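Local coordinates for cytochrome B5 (Hadesarchaea archaeon YNP_N21, PDB 6NZX), which binds a heme through two axial histidines in a cytochrome b5-like domain and probably carries electrons between redox partners, at residues A19-A24 against Y30-S35; V23-K28 against H62-L67; S35-W38 against H43-L46. One frame throughout, in Å; residues are numbered along the deposited sequence.

Interaction 1: residues A19-A24 against Y30-S35; sequences APAYVA and YDVTGS. With HEM (protoporphyrin IX containing Fe), chain B.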
loop_
_atom_site.group_PDB
_atom_site.type_symbol
_atom_site.label_atom_id
_atom_site.label_comp_id
_atom_site.label_asym_id
_atom_site.label_seq_id
_atom_site.Cartn_x
_atom_site.Cartn_y
_atom_site.Cartn_z
ATOM N N ALA A 19 -6.084 -1.479 11.838
ATOM C CA ALA A 19 -5.497 -2.408 10.843
ATOM C C ALA A 19 -4.268 -1.754 10.214
ATOM O O ALA A 19 -4.238 -0.539 10.035
ATOM C CB ALA A 19 -6.516 -2.760 9.792
ATOM N N PRO A 20 -3.210 -2.514 9.861
ATOM C CA PRO A 20 -2.081 -1.933 9.142
ATOM C C PRO A 20 -2.519 -1.418 7.767
ATOM O O PRO A 20 -3.565 -1.818 7.234
ATOM C CB PRO A 20 -1.048 -3.070 9.019
ATOM C CG PRO A 20 -1.527 -4.130 9.977
ATOM C CD PRO A 20 -3.026 -3.946 10.117
ATOM N N ALA A 21 -1.715 -0.506 7.227
ATOM C CA ALA A 21 -1.903 0.044 5.900
ATOM C C ALA A 21 -0.806 -0.529 4.989
ATOM O O ALA A 21 0.408 -0.301 5.195
ATOM C CB ALA A 21 -1.900 1.559 5.962
ATOM N N TYR A 22 -1.244 -1.345 4.034
ATOM C CA TYR A 22 -0.369 -2.011 3.064
ATOM C C TYR A 22 -0.754 -1.498 1.679
ATOM O O TYR A 22 -1.918 -1.226 1.428
ATOM C CB TYR A 22 -0.591 -3.523 3.030
ATOM C CG TYR A 22 -0.052 -4.345 4.174
ATOM C CD1 TYR A 22 0.557 -3.779 5.274
ATOM C CD2 TYR A 22 -0.224 -5.720 4.163
ATOM C CE1 TYR A 22 1.026 -4.563 6.315
ATOM C CE2 TYR A 22 0.254 -6.522 5.188
ATOM C CZ TYR A 22 0.859 -5.933 6.281
ATOM O OH TYR A 22 1.319 -6.702 7.294
ATOM N N VAL A 23 0.220 -1.387 0.783
ATOM C CA VAL A 23 -0.059 -1.003 -0.590
ATOM C C VAL A 23 0.728 -1.949 -1.483
ATOM O O VAL A 23 1.841 -2.282 -1.142
ATOM C CB VAL A 23 0.312 0.467 -0.874
ATOM C CG1 VAL A 23 -0.577 1.420 -0.105
ATOM C CG2 VAL A 23 1.782 0.754 -0.571
ATOM N N ALA A 24 0.145 -2.353 -2.618
ATOM C CA ALA A 24 0.875 -3.210 -3.552
ATOM C C ALA A 24 1.383 -2.356 -4.721
ATOM O O ALA A 24 0.776 -1.337 -5.101
ATOM C CB ALA A 24 0.036 -4.376 -4.002
ATOM N N TYR A 30 3.903 -3.642 0.384
ATOM C CA TYR A 30 4.683 -2.784 1.237
ATOM C C TYR A 30 3.823 -2.410 2.443
ATOM O O TYR A 30 2.669 -2.096 2.273
ATOM C CB TYR A 30 5.118 -1.520 0.481
ATOM C CG TYR A 30 6.025 -1.782 -0.692
ATOM C CD1 TYR A 30 7.402 -1.742 -0.558
ATOM C CD2 TYR A 30 5.505 -2.129 -1.925
ATOM C CE1 TYR A 30 8.243 -2.014 -1.627
ATOM C CE2 TYR A 30 6.329 -2.382 -3.010
ATOM C CZ TYR A 30 7.706 -2.347 -2.851
ATOM O OH TYR A 30 8.518 -2.581 -3.919
ATOM N N ASP A 31 4.418 -2.445 3.638
ATOM C CA ASP A 31 3.786 -1.969 4.840
ATOM C C ASP A 31 4.102 -0.475 5.002
ATOM O O ASP A 31 5.211 -0.106 5.389
ATOM C CB ASP A 31 4.228 -2.788 6.061
ATOM C CG ASP A 31 3.591 -2.323 7.365
ATOM O OD1 ASP A 31 2.720 -1.422 7.298
ATOM O OD2 ASP A 31 3.929 -2.906 8.435
ATOM N N VAL A 32 3.094 0.366 4.758
ATOM C CA VAL A 32 3.233 1.806 4.843
ATOM C C VAL A 32 2.555 2.339 6.122
ATOM O O VAL A 32 2.324 3.548 6.258
ATOM C CB VAL A 32 2.711 2.496 3.567
ATOM C CG1 VAL A 32 3.631 2.230 2.383
ATOM C CG2 VAL A 32 1.277 2.121 3.221
ATOM N N THR A 33 2.252 1.442 7.064
ATOM C CA THR A 33 1.790 1.841 8.390
ATOM C C THR A 33 2.896 2.692 9.026
ATOM O O THR A 33 4.084 2.386 8.906
ATOM C CB THR A 33 1.416 0.633 9.264
ATOM O OG1 THR A 33 0.586 -0.270 8.524
ATOM C CG2 THR A 33 0.695 1.051 10.531
ATOM N N GLY A 34 2.514 3.808 9.641
ATOM C CA GLY A 34 3.513 4.670 10.277
ATOM C C GLY A 34 3.899 5.857 9.409
ATOM O O GLY A 34 4.275 6.875 9.952
ATOM N N SER A 35 3.832 5.712 8.075
ATOM C CA SER A 35 3.852 6.845 7.150
ATOM C C SER A 35 2.610 7.711 7.392
ATOM O O SER A 35 1.482 7.274 7.138
ATOM C CB SER A 35 3.906 6.389 5.714
ATOM O OG SER A 35 3.746 7.476 4.811
HETATM C CHA HEM B . 4.745 10.229 -0.649
HETATM C CHB HEM B . 1.179 12.454 -3.243
HETATM C CHC HEM B . -0.008 8.126 -5.199
HETATM C CHD HEM B . 3.300 5.942 -2.370
HETATM C C1A HEM B . 3.884 11.242 -1.249
HETATM C C2A HEM B . 4.068 12.657 -0.889
HETATM C C3A HEM B . 2.988 13.298 -1.683
HETATM C C4A HEM B . 2.357 12.245 -2.361
HETATM C CMA HEM B . 2.685 14.778 -1.709
HETATM C CAA HEM B . 5.125 13.240 0.035
HETATM C CBA HEM B . 6.482 13.351 -0.700
HETATM C CGA HEM B . 7.670 12.734 0.051
HETATM O O1A HEM B . 8.589 12.198 -0.617
HETATM O O2A HEM B . 7.732 12.775 1.309
HETATM C C1B HEM B . 0.450 11.440 -4.025
HETATM C C2B HEM B . -0.608 11.756 -4.885
HETATM C C3B HEM B . -0.980 10.464 -5.503
HETATM C C4B HEM B . -0.010 9.557 -4.879
HETATM C CMB HEM B . -1.271 13.086 -5.159
HETATM C CAB HEM B . -2.093 10.042 -6.460
HETATM C CBB HEM B . -1.900 10.527 -7.889
HETATM C C1C HEM B . 0.838 7.093 -4.628
HETATM C C2C HEM B . 0.658 5.775 -4.999
HETATM C C3C HEM B . 1.626 5.069 -4.129
HETATM C C4C HEM B . 2.258 6.156 -3.371
HETATM C CMC HEM B . -0.330 5.301 -6.022
HETATM C CAC HEM B . 2.028 3.636 -4.033
HETATM C CBC HEM B . 1.680 2.731 -4.924
HETATM C C1D HEM B . 4.012 6.957 -1.592
HETATM C C2D HEM B . 5.014 6.607 -0.691
HETATM C C3D HEM B . 5.479 7.890 -0.171
HETATM C C4D HEM B . 4.649 8.790 -0.848
HETATM C CMD HEM B . 5.536 5.236 -0.357
HETATM C CAD HEM B . 6.571 8.147 0.861
HETATM C CBD HEM B . 5.908 8.118 2.245
HETATM C CGD HEM B . 6.850 8.480 3.369
HETATM O O1D HEM B . 6.417 8.510 4.542
HETATM O O2D HEM B . 8.045 8.744 3.116
HETATM N NA HEM B . 2.864 11.018 -2.087
HETATM N NB HEM B . 0.824 10.140 -4.019
HETATM N NC HEM B . 1.735 7.350 -3.685
HETATM N ND HEM B . 3.765 8.264 -1.709
HETATM FE FE HEM B . 2.301 9.186 -2.895
#
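Val23 and Tyr30 exchange two backbone hydrogen bonds, Val23 N to Tyr30 O (3.0 Å) and Tyr30 N to Val23 O (2.9 Å), which makes them a hydrogen-bonded pair of the antiparallel hairpin of strands 22-25 and 28-31. Tyr22 and Asp31 form the neighbouring non-hydrogen-bonded pair. Beyond the strand ends Val32 N still reaches Ala21 O at 2.8 Å.

Thr33 OG1 sits anti to its own carbonyl carbon (chi1 -47°), where it accepts from Ala21 N at 2.7 Å and gives its proton to the syn lone pair of Asp31 OD1. Asp31 OD1 also takes Thr33 N at 2.9 Å, on the anti side and well out of the carboxylate plane, an Asx turn.

Packing completes the contact. Tyr22 CE1 lies against Asp31 CG at 3.6 Å, ring and carboxylate planes 59° apart, and the ring also stacks with Tyr13. Among the apolar pairs, Val23 CG2 meets Val32 CG1 at 3.8 Å, the valines crossing at about a right angle.

At the end of the type II turn from Val32, Ser35 OG donates to heme propionate oxygen O1D. The double grip on Asp31 OD1 and the Thr33 OG1 tie to Ala21 N probably limit the chain's freedom as it leaves the sheet.

Interaction 2: residues V23-K28 against H62-L67; sequences VAYNGK and HTAELL. With HEM (protoporphyrin IX containing Fe), chain B.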
loop_
_atom_site.group_PDB
_atom_site.type_symbol
_atom_site.label_atom_id
_atom_site.label_comp_id
_atom_site.label_asym_id
_atom_site.label_seq_id
_atom_site.Cartn_x
_atom_site.Cartn_y
_atom_site.Cartn_z
ATOM N N VAL A 23 0.220 -1.387 0.783
ATOM C CA VAL A 23 -0.059 -1.003 -0.590
ATOM C C VAL A 23 0.728 -1.949 -1.483
ATOM O O VAL A 23 1.841 -2.282 -1.142
ATOM C CB VAL A 23 0.312 0.467 -0.874
ATOM C CG1 VAL A 23 -0.577 1.420 -0.105
ATOM C CG2 VAL A 23 1.782 0.754 -0.571
ATOM N N ALA A 24 0.145 -2.353 -2.618
ATOM C CA ALA A 24 0.875 -3.210 -3.552
ATOM C C ALA A 24 1.383 -2.356 -4.721
ATOM O O ALA A 24 0.776 -1.337 -5.101
ATOM C CB ALA A 24 0.036 -4.376 -4.002
ATOM N N TYR A 25 2.561 -2.737 -5.223
ATOM C CA TYR A 25 3.149 -2.099 -6.385
ATOM C C TYR A 25 3.968 -3.138 -7.149
ATOM O O TYR A 25 4.915 -3.667 -6.598
ATOM C CB TYR A 25 4.022 -0.897 -6.005
ATOM C CG TYR A 25 4.619 -0.225 -7.217
ATOM C CD1 TYR A 25 5.956 -0.370 -7.541
ATOM C CD2 TYR A 25 3.811 0.471 -8.098
ATOM C CE1 TYR A 25 6.485 0.201 -8.691
ATOM C CE2 TYR A 25 4.316 1.033 -9.259
ATOM C CZ TYR A 25 5.659 0.900 -9.555
ATOM O OH TYR A 25 6.161 1.477 -10.684
ATOM N N ASN A 26 3.566 -3.419 -8.399
ATOM C CA ASN A 26 4.330 -4.295 -9.307
ATOM C C ASN A 26 4.558 -5.666 -8.665
ATOM O O ASN A 26 5.672 -6.192 -8.759
ATOM C CB ASN A 26 5.701 -3.700 -9.668
ATOM C CG ASN A 26 5.636 -2.733 -10.822
ATOM O OD1 ASN A 26 4.566 -2.515 -11.396
ATOM N ND2 ASN A 26 6.766 -2.130 -11.154
ATOM N N GLY A 27 3.531 -6.186 -7.967
ATOM C CA GLY A 27 3.515 -7.545 -7.448
ATOM C C GLY A 27 4.002 -7.690 -6.011
ATOM O O GLY A 27 3.912 -8.780 -5.464
ATOM N N LYS A 28 4.529 -6.612 -5.407
ATOM C CA LYS A 28 5.102 -6.616 -4.049
ATOM C C LYS A 28 4.239 -5.768 -3.101
ATOM O O LYS A 28 3.716 -4.747 -3.468
ATOM C CB LYS A 28 6.536 -6.079 -4.076
ATOM C CG LYS A 28 7.594 -7.039 -4.619
ATOM C CD LYS A 28 8.989 -6.582 -4.250
ATOM C CE LYS A 28 10.027 -7.682 -4.341
ATOM N NZ LYS A 28 11.235 -7.363 -3.535
ATOM N N HIS A 62 5.383 11.991 -7.824
ATOM C CA HIS A 62 6.537 11.244 -7.380
ATOM C C HIS A 62 6.532 9.907 -8.121
ATOM O O HIS A 62 5.602 9.636 -8.894
ATOM C CB HIS A 62 6.518 11.086 -5.848
ATOM C CG HIS A 62 5.417 10.230 -5.305
ATOM N ND1 HIS A 62 5.386 8.857 -5.478
ATOM C CD2 HIS A 62 4.335 10.540 -4.548
ATOM C CE1 HIS A 62 4.323 8.364 -4.860
ATOM N NE2 HIS A 62 3.667 9.371 -4.255
ATOM N N THR A 63 7.565 9.091 -7.891
ATOM C CA THR A 63 7.628 7.731 -8.470
ATOM C C THR A 63 7.653 6.705 -7.326
ATOM O O THR A 63 7.611 7.061 -6.131
ATOM C CB THR A 63 8.774 7.623 -9.494
ATOM O OG1 THR A 63 10.022 7.902 -8.863
ATOM C CG2 THR A 63 8.582 8.554 -10.671
ATOM N N ALA A 64 7.700 5.423 -7.702
ATOM C CA ALA A 64 7.560 4.303 -6.779
ATOM C C ALA A 64 8.804 4.122 -5.903
ATOM O O ALA A 64 8.757 3.343 -4.957
ATOM C CB ALA A 64 7.264 3.052 -7.562
ATOM N N GLU A 65 9.888 4.850 -6.210
ATOM C CA GLU A 65 11.148 4.851 -5.432
ATOM C C GLU A 65 10.869 5.012 -3.929
ATOM O O GLU A 65 11.580 4.423 -3.092
ATOM C CB GLU A 65 12.122 5.942 -5.908
ATOM C CG GLU A 65 11.473 7.284 -6.236
ATOM C CD GLU A 65 12.408 8.478 -6.390
ATOM O OE1 GLU A 65 13.246 8.466 -7.324
ATOM O OE2 GLU A 65 12.296 9.429 -5.576
ATOM N N LEU A 66 9.843 5.803 -3.588
ATOM C CA LEU A 66 9.559 6.170 -2.198
ATOM C C LEU A 66 9.063 4.951 -1.390
ATOM O O LEU A 66 9.160 4.946 -0.182
ATOM C CB LEU A 66 8.536 7.315 -2.184
ATOM C CG LEU A 66 8.961 8.628 -2.854
ATOM C CD1 LEU A 66 7.890 9.702 -2.681
ATOM C CD2 LEU A 66 10.296 9.134 -2.311
ATOM N N LEU A 67 8.549 3.914 -2.061
ATOM C CA LEU A 67 8.160 2.638 -1.397
ATOM C C LEU A 67 9.363 1.932 -0.750
ATOM O O LEU A 67 9.177 1.062 0.108
ATOM C CB LEU A 67 7.489 1.734 -2.437
ATOM C CG LEU A 67 6.039 2.104 -2.743
ATOM C CD1 LEU A 67 5.524 1.447 -4.020
ATOM C CD2 LEU A 67 5.153 1.748 -1.581
HETATM C CHA HEM B . 4.745 10.229 -0.649
HETATM C CHB HEM B . 1.179 12.454 -3.243
HETATM C CHC HEM B . -0.008 8.126 -5.199
HETATM C CHD HEM B . 3.300 5.942 -2.370
HETATM C C1A HEM B . 3.884 11.242 -1.249
HETATM C C2A HEM B . 4.068 12.657 -0.889
HETATM C C3A HEM B . 2.988 13.298 -1.683
HETATM C C4A HEM B . 2.357 12.245 -2.361
HETATM C CMA HEM B . 2.685 14.778 -1.709
HETATM C CAA HEM B . 5.125 13.240 0.035
HETATM C CBA HEM B . 6.482 13.351 -0.700
HETATM C CGA HEM B . 7.670 12.734 0.051
HETATM O O1A HEM B . 8.589 12.198 -0.617
HETATM O O2A HEM B . 7.732 12.775 1.309
HETATM C C1B HEM B . 0.450 11.440 -4.025
HETATM C C2B HEM B . -0.608 11.756 -4.885
HETATM C C3B HEM B . -0.980 10.464 -5.503
HETATM C C4B HEM B . -0.010 9.557 -4.879
HETATM C CMB HEM B . -1.271 13.086 -5.159
HETATM C CAB HEM B . -2.093 10.042 -6.460
HETATM C CBB HEM B . -1.900 10.527 -7.889
HETATM C C1C HEM B . 0.838 7.093 -4.628
HETATM C C2C HEM B . 0.658 5.775 -4.999
HETATM C C3C HEM B . 1.626 5.069 -4.129
HETATM C C4C HEM B . 2.258 6.156 -3.371
HETATM C CMC HEM B . -0.330 5.301 -6.022
HETATM C CAC HEM B . 2.028 3.636 -4.033
HETATM C CBC HEM B . 1.680 2.731 -4.924
HETATM C C1D HEM B . 4.012 6.957 -1.592
HETATM C C2D HEM B . 5.014 6.607 -0.691
HETATM C C3D HEM B . 5.479 7.890 -0.171
HETATM C C4D HEM B . 4.649 8.790 -0.848
HETATM C CMD HEM B . 5.536 5.236 -0.357
HETATM C CAD HEM B . 6.571 8.147 0.861
HETATM C CBD HEM B . 5.908 8.118 2.245
HETATM C CGD HEM B . 6.850 8.480 3.369
HETATM O O1D HEM B . 6.417 8.510 4.542
HETATM O O2D HEM B . 8.045 8.744 3.116
HETATM N NA HEM B . 2.864 11.018 -2.087
HETATM N NB HEM B . 0.824 10.140 -4.019
HETATM N NC HEM B . 1.735 7.350 -3.685
HETATM N ND HEM B . 3.765 8.264 -1.709
HETATM FE FE HEM B . 2.301 9.186 -2.895
#
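The strand holding Val23 and Tyr25 runs past the short 3-10 segment 64-67 without any hydrogen bond between them; the closest CA atoms, those of Tyr25 and Ala64, are 7.8 Å apart. This is where the edge strand of the cytochrome b5 sheet meets the loop carrying one axial heme ligand. Tyr25 also opens the type I' turn to Lys28 that closes the hairpin, and Leu67 N bonds back to Ala64 O within the 3-10 turn.

Tyr25 has CG anti to its backbone N (chi1 -179°), which swings the ring out beside the loop. The methyl of Ala64 lies over one face, modelled too close for its exact distance to be trusted; Asn26 CG lies over the opposite face, toward the rim.

Leu67 fills in alongside with both branches: CD1 lies 3.4 Å from Tyr25 CB, while CD2 touches Val23 CG2 and the heme methyl CMD, each at 3.7 Å.

Leu66, on the same turn, rests CB beside the heme propionate carbon CAD and CD1 over one face of the His62 imidazole. That ring is steadied from behind by ND1 donating to Thr63 O at 2.9 Å, and its NE2 binds the heme iron at 1.9 Å.

Interaction 3: residues S35-W38 against H43-L46; sequences SFHW and HHVL. With HEM (protoporphyrin IX containing Fe), chain B.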
loop_
_atom_site.group_PDB
_atom_site.type_symbol
_atom_site.label_atom_id
_atom_site.label_comp_id
_atom_site.label_asym_id
_atom_site.label_seq_id
_atom_site.Cartn_x
_atom_site.Cartn_y
_atom_site.Cartn_z
ATOM N N SER A 35 3.832 5.712 8.075
ATOM C CA SER A 35 3.852 6.845 7.150
ATOM C C SER A 35 2.610 7.711 7.392
ATOM O O SER A 35 1.482 7.274 7.138
ATOM C CB SER A 35 3.906 6.389 5.714
ATOM O OG SER A 35 3.746 7.476 4.811
ATOM N N PHE A 36 2.817 8.952 7.838
ATOM C CA PHE A 36 1.708 9.873 8.049
ATOM C C PHE A 36 0.981 10.172 6.727
ATOM O O PHE A 36 -0.168 10.589 6.740
ATOM C CB PHE A 36 2.144 11.165 8.741
ATOM C CG PHE A 36 0.951 11.871 9.332
ATOM C CD1 PHE A 36 0.386 11.422 10.519
ATOM C CD2 PHE A 36 0.327 12.903 8.646
ATOM C CE1 PHE A 36 -0.744 12.035 11.040
ATOM C CE2 PHE A 36 -0.813 13.504 9.159
ATOM C CZ PHE A 36 -1.342 13.072 10.357
ATOM N N HIS A 37 1.636 9.906 5.592
ATOM C CA HIS A 37 1.000 10.009 4.275
ATOM C C HIS A 37 -0.097 8.955 4.087
ATOM O O HIS A 37 -0.942 9.111 3.227
ATOM C CB HIS A 37 2.057 9.905 3.168
ATOM C CG HIS A 37 3.031 11.034 3.223
ATOM N ND1 HIS A 37 2.880 12.180 2.462
ATOM C CD2 HIS A 37 4.127 11.228 3.993
ATOM C CE1 HIS A 37 3.851 13.021 2.744
ATOM N NE2 HIS A 37 4.643 12.455 3.663
ATOM N N TRP A 38 -0.050 7.873 4.870
ATOM C CA TRP A 38 -0.967 6.752 4.695
ATOM C C TRP A 38 -1.802 6.452 5.942
ATOM O O TRP A 38 -2.568 5.494 5.913
ATOM C CB TRP A 38 -0.181 5.505 4.292
ATOM C CG TRP A 38 0.304 5.573 2.886
ATOM C CD1 TRP A 38 1.513 6.018 2.451
ATOM C CD2 TRP A 38 -0.449 5.223 1.718
ATOM N NE1 TRP A 38 1.586 5.923 1.093
ATOM C CE2 TRP A 38 0.394 5.450 0.614
ATOM C CE3 TRP A 38 -1.732 4.707 1.504
ATOM C CZ2 TRP A 38 -0.014 5.190 -0.687
ATOM C CZ3 TRP A 38 -2.138 4.462 0.213
ATOM C CH2 TRP A 38 -1.288 4.709 -0.866
ATOM N N HIS A 43 -4.343 8.269 1.139
ATOM C CA HIS A 43 -3.132 8.915 0.614
ATOM C C HIS A 43 -3.556 10.086 -0.282
ATOM O O HIS A 43 -3.928 9.899 -1.434
ATOM C CB HIS A 43 -2.238 7.878 -0.098
ATOM C CG HIS A 43 -0.898 8.394 -0.513
ATOM N ND1 HIS A 43 0.012 8.914 0.391
ATOM C CD2 HIS A 43 -0.289 8.417 -1.719
ATOM C CE1 HIS A 43 1.105 9.282 -0.255
ATOM N NE2 HIS A 43 0.947 8.989 -1.558
ATOM N N HIS A 44 -3.554 11.286 0.303
ATOM C CA HIS A 44 -3.766 12.564 -0.421
ATOM C C HIS A 44 -5.034 12.502 -1.268
ATOM O O HIS A 44 -5.016 12.886 -2.445
ATOM C CB HIS A 44 -2.508 12.944 -1.220
ATOM C CG HIS A 44 -1.323 13.110 -0.328
ATOM N ND1 HIS A 44 -1.262 14.101 0.638
ATOM C CD2 HIS A 44 -0.207 12.366 -0.179
ATOM C CE1 HIS A 44 -0.131 13.983 1.320
ATOM N NE2 HIS A 44 0.535 12.916 0.843
ATOM N N VAL A 45 -6.111 11.997 -0.646
ATOM C CA VAL A 45 -7.491 12.087 -1.120
ATOM C C VAL A 45 -7.758 11.014 -2.184
ATOM O O VAL A 45 -8.773 10.350 -2.113
ATOM C CB VAL A 45 -7.869 13.499 -1.626
ATOM C CG1 VAL A 45 -9.316 13.574 -2.103
ATOM C CG2 VAL A 45 -7.623 14.570 -0.572
ATOM N N LEU A 46 -6.841 10.842 -3.139
ATOM C CA LEU A 46 -7.102 10.087 -4.357
ATOM C C LEU A 46 -6.913 8.573 -4.159
ATOM O O LEU A 46 -7.446 7.795 -4.951
ATOM C CB LEU A 46 -6.143 10.603 -5.434
ATOM C CG LEU A 46 -6.441 11.996 -5.988
ATOM C CD1 LEU A 46 -5.536 12.292 -7.172
ATOM C CD2 LEU A 46 -7.900 12.110 -6.412
HETATM C CHA HEM B . 4.745 10.229 -0.649
HETATM C CHB HEM B . 1.179 12.454 -3.243
HETATM C CHC HEM B . -0.008 8.126 -5.199
HETATM C CHD HEM B . 3.300 5.942 -2.370
HETATM C C1A HEM B . 3.884 11.242 -1.249
HETATM C C2A HEM B . 4.068 12.657 -0.889
HETATM C C3A HEM B . 2.988 13.298 -1.683
HETATM C C4A HEM B . 2.357 12.245 -2.361
HETATM C CMA HEM B . 2.685 14.778 -1.709
HETATM C CAA HEM B . 5.125 13.240 0.035
HETATM C CBA HEM B . 6.482 13.351 -0.700
HETATM C CGA HEM B . 7.670 12.734 0.051
HETATM O O1A HEM B . 8.589 12.198 -0.617
HETATM O O2A HEM B . 7.732 12.775 1.309
HETATM C C1B HEM B . 0.450 11.440 -4.025
HETATM C C2B HEM B . -0.608 11.756 -4.885
HETATM C C3B HEM B . -0.980 10.464 -5.503
HETATM C C4B HEM B . -0.010 9.557 -4.879
HETATM C CMB HEM B . -1.271 13.086 -5.159
HETATM C CAB HEM B . -2.093 10.042 -6.460
HETATM C CBB HEM B . -1.900 10.527 -7.889
HETATM C C1C HEM B . 0.838 7.093 -4.628
HETATM C C2C HEM B . 0.658 5.775 -4.999
HETATM C C3C HEM B . 1.626 5.069 -4.129
HETATM C C4C HEM B . 2.258 6.156 -3.371
HETATM C CMC HEM B . -0.330 5.301 -6.022
HETATM C CAC HEM B . 2.028 3.636 -4.033
HETATM C CBC HEM B . 1.680 2.731 -4.924
HETATM C C1D HEM B . 4.012 6.957 -1.592
HETATM C C2D HEM B . 5.014 6.607 -0.691
HETATM C C3D HEM B . 5.479 7.890 -0.171
HETATM C C4D HEM B . 4.649 8.790 -0.848
HETATM C CMD HEM B . 5.536 5.236 -0.357
HETATM C CAD HEM B . 6.571 8.147 0.861
HETATM C CBD HEM B . 5.908 8.118 2.245
HETATM C CGD HEM B . 6.850 8.480 3.369
HETATM O O1D HEM B . 6.417 8.510 4.542
HETATM O O2D HEM B . 8.045 8.744 3.116
HETATM N NA HEM B . 2.864 11.018 -2.087
HETATM N NB HEM B . 0.824 10.140 -4.019
HETATM N NC HEM B . 1.735 7.350 -3.685
HETATM N ND HEM B . 3.765 8.264 -1.709
HETATM FE FE HEM B . 2.301 9.186 -2.895
HETATM O O HOH W 1 -2.440 11.407 2.897
#
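With chi1 near -172° the His43 side chain extends away from its own N, and Trp38 carries CG anti to its carbonyl carbon (chi1 -73°); these two choices lay the imidazole flat against the indole. The His43 ring and the five-membered ring of Trp38 form an offset stack, centroids 4.0 Å apart and planes within 6°. His43 CB sits over the six-membered ring, nearly on its normal, in a CH-pi contact. On the other face of the imidazole lies His44 CD2, so the ring is sandwiched.

The edge of His43 is held as well. ND1 donates to His37 O at 3.0 Å; the carbonyl oxygen lies in the imidazole plane, while ND1 itself stands well above the carbonyl plane. The same oxygen receives a bond from a water that accepts from His44 N, so the water bridges the two segments. A second direct link joins the side chains: His37 ND1 and His44 NE2 share a hydrogen bond of 2.9 Å, their rings meeting rim to rim.

Together they form one side of the bis-histidine heme pocket of the cytochrome b5 fold. His44 CD2 lies 3.4 Å from methine CHB, and Trp38 turns an edge to the porphyrin. His43 NE2 binds the iron at 1.9 Å, across from His62. The bond to His37 O fixes the rotation of His43 and would be expected to make the imidazole a stronger donor to iron, which may favour the ferric state.

How the interactions relate
All three contacts converge on one heme. Interactions 2 and 3 supply its axial ligands, His62 and His43, whose NE2 atoms are 3.8 Å apart across the iron; the centres of the two contacts lie about 14 Å apart. Interaction 1, centred about 11 Å from the centre of interaction 2 and about 10 Å from that of interaction 3, is the neighbouring hairpin, in contact with both. Val23 is common to interactions 1 and 2, and its CG1 touches Trp38 CZ3 of interaction 3 at 3.4 Å. Tyr30 CD1 similarly meets Leu67 O at 3.4 Å. Ser35 joins interactions 1 and 3 along the chain, so the loop leaving strand 28-31 leads to the His43 side of the pocket.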